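PDB 5MGY: FAD:protein FMN transferase from Pseudomonas stutzeri ATCC 14405 = CCUG 16156, which probably transfers FMN from FAD onto threonine residues of target proteins in a magnesium-dependent reaction, releasing AMP. Local coordinates for residues D59-V62 with E63-N66; V299-G303 with Q304-T308. One frame throughout, in Å; residues are numbered along the deposited sequence.

Contact 1. Residues D59-V62 with E63-N66; sequences DSDV and ERFN
An N-cap starts helix 61-67: OG of Ser60 accepts a hydrogen bond from the backbone N of Glu63 at 3.0 Å. With its hydroxyl set between the backbone N and the carbonyl carbon (chi1 73°), Ser60 presents OG to a first-turn N-H that lacks the i-4 carbonyl an interior helix residue would have, a task that suits the short serine side chain. The proton of this buried hydroxyl can go to the Ser54 carbonyl. The helical i to i+4 pattern follows, with Arg64 N to Ser60 O 2.9 Å, Phe65 N to Asp61 O 3.0 Å and Asn66 N to Val62 O 2.9 Å.

Asp61 and Arg64 run side by side and close a salt bridge, OD1 to NH1 2.7 Å. The oxygen lies at the guanidinium edge, in its plane, yet the two flat groups stand 86° apart and NH1 meets OD1 on its anti side, 28° out of the carboxylate plane: a single-point rather than two-pronged bridge. Lys51 pairs with OD2 of Asp61 and Glu74 with NE of Arg64. An aspartate in the first turn probably also benefits from the positive end of the helix. Further round, Asn66 ND2 donates to Glu63 OE2 at 3.1 Å from above the carboxylate plane, while Asn66 OD1 is bonded to Leu153 N. Val62 lays CG2 against that amide and also packs on Phe155.

Contact 2. Residues V299-G303 with Q304-T308; sequences VVREG and QGFVT
Val300 and Val307 form the hydrogen-bonded pair of two antiparallel strands whose axes come within 4.6 Å: Val300 N donates to Val307 O at 2.9 Å, and Val307 N returns a bond to Val300 O. Non-hydrogen-bonded pairs flank it, Val299 with Thr308 and Arg301 with Phe306. On the face of the valine pair, CB of Val300 meets CG2 of Val307 at 3.6 Å, and CB of Glu302 lies 4.0 Å from the same methyl; branched valines suit such extended backbone.

The other face belongs to Phe306. Its CG is anti to the carbonyl carbon (chi1 -67°), which swings the ring across to the facing strand, where CD1 touches CG1 of Val299 at 3.9 Å and CE1 touches CB of Arg301 at 3.6 Å. Tyr230 adds an edge-to-face contact to this ring, and Pro206 packs against both Phe306 and Val299. The unit is a beta hairpin at the margin of the antiparallel sheet, strand 306-310 being one of its two edge strands within the chain. A two-residue turn joins the strands: Gly303 and Gln304 both lie in the left-handed helical region, close to a type III' turn, and Glu302 N donates to Gly305 O at 3.0 Å from above the carbonyl plane. Gly303 takes this conformation easily, whereas for Gln304, with its side chain, it is less common.

Arg301 bends at chi2 and chi3, laying its aliphatic part by the Gly305 carbonyl and its NH2 beside Gln304 CA. The guanidinium and ring planes stand 80° apart, with Arg301 NE 4.0 Å from CZ of Phe306. With an alanine here, the turn would probably lose its cover over Gly305 and Gln304, and CZ of Phe306 its neighbour. Tyr233 also touches the arginine chain.

The two contacts lie on opposite sides of the chain's centre, their own centres about 40 Å apart, and share no element. Contact 1 is largely buried and stays within one short helix, whereas contact 2 is mostly at the surface and ties strand 295-301 to strand 306-310. Chemistry follows place: in 59-66 a capped helix start and charged side chains look to neighbouring parts of the chain, so several polar side-chain atoms, Ser60 OG and Asn66 OD1 among them, have partners. In 299-308 cross-strand backbone bonds and apolar contacts of the ring and the valines dominate, and the turn is poorly ordered at its exposed Gln304. Both are local, each joining residues close in sequence.

Contact 1. Residues D59-V62 with E63-N66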
loop_
_atom_site.group_PDB
_atom_site.type_symbol
_atom_site.label_atom_id
_atom_site.label_comp_id
_atom_site.label_asym_id
_atom_site.label_seq_id
_atom_site.Cartn_x
_atom_site.Cartn_y
_atom_site.Cartn_z
ATOM N N ASP A 59 -15.741 -12.122 10.764
ATOM C CA ASP A 59 -16.878 -11.207 10.954
ATOM C C ASP A 59 -16.692 -9.905 10.264
ATOM O O ASP A 59 -17.398 -8.965 10.554
ATOM C CB ASP A 59 -17.211 -10.994 12.426
ATOM C CG ASP A 59 -16.138 -10.251 13.161
ATOM O OD1 ASP A 59 -16.495 -9.517 14.124
ATOM O OD2 ASP A 59 -14.954 -10.404 12.777
ATOM N N SER A 60 -15.779 -9.863 9.308
ATOM C CA SER A 60 -15.566 -8.655 8.583
ATOM C C SER A 60 -16.594 -8.439 7.503
ATOM O O SER A 60 -17.180 -9.405 6.961
ATOM C CB SER A 60 -14.163 -8.599 8.010
ATOM O OG SER A 60 -14.025 -9.464 6.934
ATOM N N ASP A 61 -16.788 -7.159 7.169
ATOM C CA ASP A 61 -17.701 -6.793 6.111
ATOM C C ASP A 61 -17.225 -7.362 4.775
ATOM O O ASP A 61 -17.968 -8.026 4.053
ATOM C CB ASP A 61 -17.901 -5.301 6.109
ATOM C CG ASP A 61 -18.592 -4.832 7.382
ATOM O OD1 ASP A 61 -19.838 -4.957 7.490
ATOM O OD2 ASP A 61 -17.893 -4.400 8.317
ATOM N N VAL A 62 -15.953 -7.178 4.478
ATOM C CA VAL A 62 -15.445 -7.715 3.243
ATOM C C VAL A 62 -15.608 -9.207 3.242
ATOM O O VAL A 62 -15.929 -9.715 2.224
ATOM C CB VAL A 62 -13.997 -7.316 2.951
ATOM C CG1 VAL A 62 -13.051 -7.894 3.964
ATOM C CG2 VAL A 62 -13.554 -7.822 1.611
ATOM N N GLU A 63 -15.443 -9.915 4.358
ATOM C CA GLU A 63 -15.671 -11.401 4.339
ATOM C C GLU A 63 -17.116 -11.829 4.171
ATOM O O GLU A 63 -17.374 -12.910 3.609
ATOM C CB GLU A 63 -15.081 -12.147 5.539
ATOM C CG GLU A 63 -13.569 -12.388 5.424
ATOM C CD GLU A 63 -13.139 -13.393 4.352
ATOM O OE1 GLU A 63 -13.336 -14.593 4.577
ATOM O OE2 GLU A 63 -12.545 -12.991 3.324
ATOM N N ARG A 64 -18.040 -11.002 4.649
ATOM C CA ARG A 64 -19.431 -11.226 4.382
ATOM C C ARG A 64 -19.708 -11.109 2.863
ATOM O O ARG A 64 -20.353 -11.980 2.286
ATOM C CB ARG A 64 -20.257 -10.236 5.191
ATOM C CG ARG A 64 -21.748 -10.517 5.185
ATOM C CD ARG A 64 -22.519 -9.475 5.949
ATOM N NE ARG A 64 -22.736 -8.245 5.148
ATOM C CZ ARG A 64 -22.219 -7.047 5.408
ATOM N NH1 ARG A 64 -21.409 -6.896 6.460
ATOM N NH2 ARG A 64 -22.504 -6.012 4.601
ATOM N N PHE A 65 -19.188 -10.048 2.234
ATOM C CA PHE A 65 -19.218 -9.884 0.752
ATOM C C PHE A 65 -18.546 -11.027 -0.015
ATOM O O PHE A 65 -19.081 -11.547 -0.983
ATOM C CB PHE A 65 -18.556 -8.588 0.329
ATOM C CG PHE A 65 -18.734 -8.285 -1.114
ATOM C CD1 PHE A 65 -19.977 -7.914 -1.593
ATOM C CD2 PHE A 65 -17.679 -8.417 -2.003
ATOM C CE1 PHE A 65 -20.175 -7.673 -2.924
ATOM C CE2 PHE A 65 -17.868 -8.178 -3.333
ATOM C CZ PHE A 65 -19.111 -7.806 -3.795
ATOM N N ASN A 66 -17.393 -11.452 0.459
ATOM C CA ASN A 66 -16.663 -12.540 -0.208
ATOM C C ASN A 66 -17.373 -13.866 -0.166
ATOM O O ASN A 66 -17.183 -14.666 -1.053
ATOM C CB ASN A 66 -15.238 -12.711 0.368
ATOM C CG ASN A 66 -14.326 -11.571 0.018
ATOM O OD1 ASN A 66 -14.671 -10.656 -0.732
ATOM N ND2 ASN A 66 -13.167 -11.593 0.614
#

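Contact 2. Residues V299-G303 with Q304-T308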
loop_
_atom_site.group_PDB
_atom_site.type_symbol
_atom_site.label_atom_id
_atom_site.label_comp_id
_atom_site.label_asym_id
_atom_site.label_seq_id
_atom_site.Cartn_x
_atom_site.Cartn_y
_atom_site.Cartn_z
ATOM N N VAL A 299 14.410 -0.615 -7.547
ATOM C CA VAL A 299 15.605 -1.370 -7.199
ATOM C C VAL A 299 15.588 -2.696 -7.941
ATOM O O VAL A 299 14.889 -3.642 -7.571
ATOM C CB VAL A 299 15.774 -1.592 -5.694
ATOM C CG1 VAL A 299 17.101 -2.257 -5.405
ATOM C CG2 VAL A 299 15.796 -0.250 -4.997
ATOM N N VAL A 300 16.414 -2.744 -8.980
ATOM C CA VAL A 300 16.521 -3.870 -9.881
ATOM C C VAL A 300 17.807 -4.599 -9.593
ATOM O O VAL A 300 18.931 -3.993 -9.464
ATOM C CB VAL A 300 16.537 -3.430 -11.346
ATOM C CG1 VAL A 300 16.410 -4.655 -12.224
ATOM C CG2 VAL A 300 15.447 -2.411 -11.616
ATOM N N ARG A 301 17.584 -5.898 -9.421
ATOM C CA ARG A 301 18.598 -6.875 -9.150
ATOM C C ARG A 301 19.183 -7.261 -10.479
ATOM O O ARG A 301 18.529 -7.843 -11.326
ATOM C CB ARG A 301 17.952 -8.068 -8.493
ATOM C CG ARG A 301 18.645 -9.375 -8.714
ATOM C CD ARG A 301 19.966 -9.407 -8.027
ATOM N NE ARG A 301 19.927 -10.047 -6.718
ATOM C CZ ARG A 301 20.746 -11.073 -6.401
ATOM N NH1 ARG A 301 20.731 -11.605 -5.209
ATOM N NH2 ARG A 301 21.579 -11.602 -7.261
ATOM N N GLU A 302 20.424 -6.883 -10.651
ATOM C CA GLU A 302 21.132 -7.134 -11.892
ATOM C C GLU A 302 22.493 -7.704 -11.571
ATOM O O GLU A 302 23.210 -7.156 -10.751
ATOM C CB GLU A 302 21.211 -5.809 -12.678
ATOM C CG GLU A 302 21.852 -5.836 -14.041
ATOM C CD GLU A 302 20.996 -6.358 -15.209
ATOM O OE1 GLU A 302 19.781 -6.081 -15.415
ATOM O OE2 GLU A 302 21.611 -7.090 -15.969
ATOM N N GLY A 303 22.828 -8.819 -12.201
ATOM C CA GLY A 303 24.133 -9.448 -12.050
ATOM C C GLY A 303 24.702 -9.560 -10.643
ATOM O O GLY A 303 25.788 -9.042 -10.344
ATOM N N GLN A 304 23.969 -10.242 -9.777
ATOM C CA GLN A 304 24.401 -10.471 -8.374
ATOM C C GLN A 304 24.771 -9.167 -7.679
ATOM O O GLN A 304 25.842 -9.008 -7.118
ATOM C CB GLN A 304 25.526 -11.495 -8.274
ATOM C CG GLN A 304 25.032 -12.914 -8.423
ATOM C CD GLN A 304 26.052 -13.962 -8.093
ATOM O OE1 GLN A 304 25.664 -15.097 -7.860
ATOM N NE2 GLN A 304 27.353 -13.616 -8.101
ATOM N N GLY A 305 23.869 -8.216 -7.811
ATOM C CA GLY A 305 24.027 -6.886 -7.266
ATOM C C GLY A 305 22.736 -6.125 -7.512
ATOM O O GLY A 305 21.687 -6.699 -7.890
ATOM N N PHE A 306 22.780 -4.816 -7.259
ATOM C CA PHE A 306 21.587 -4.017 -7.533
ATOM C C PHE A 306 21.827 -2.773 -8.356
ATOM O O PHE A 306 22.841 -2.120 -8.197
ATOM C CB PHE A 306 20.911 -3.655 -6.224
ATOM C CG PHE A 306 20.333 -4.823 -5.511
ATOM C CD1 PHE A 306 19.179 -5.451 -5.978
ATOM C CD2 PHE A 306 20.919 -5.314 -4.368
ATOM C CE1 PHE A 306 18.630 -6.540 -5.322
ATOM C CE2 PHE A 306 20.373 -6.417 -3.726
ATOM C CZ PHE A 306 19.215 -7.022 -4.189
ATOM N N VAL A 307 20.892 -2.463 -9.238
ATOM C CA VAL A 307 20.900 -1.169 -9.933
ATOM C C VAL A 307 19.683 -0.380 -9.528
ATOM O O VAL A 307 18.641 -0.964 -9.328
ATOM C CB VAL A 307 20.950 -1.312 -11.461
ATOM C CG1 VAL A 307 22.294 -1.883 -11.861
ATOM C CG2 VAL A 307 19.786 -2.142 -12.016
ATOM N N THR A 308 19.788 0.944 -9.452
ATOM C CA THR A 308 18.654 1.814 -9.096
ATOM C C THR A 308 18.234 2.771 -10.215
ATOM O O THR A 308 19.031 3.356 -10.915
ATOM C CB THR A 308 18.916 2.621 -7.750
ATOM O OG1 THR A 308 19.988 3.577 -7.905
ATOM C CG2 THR A 308 19.255 1.685 -6.561
#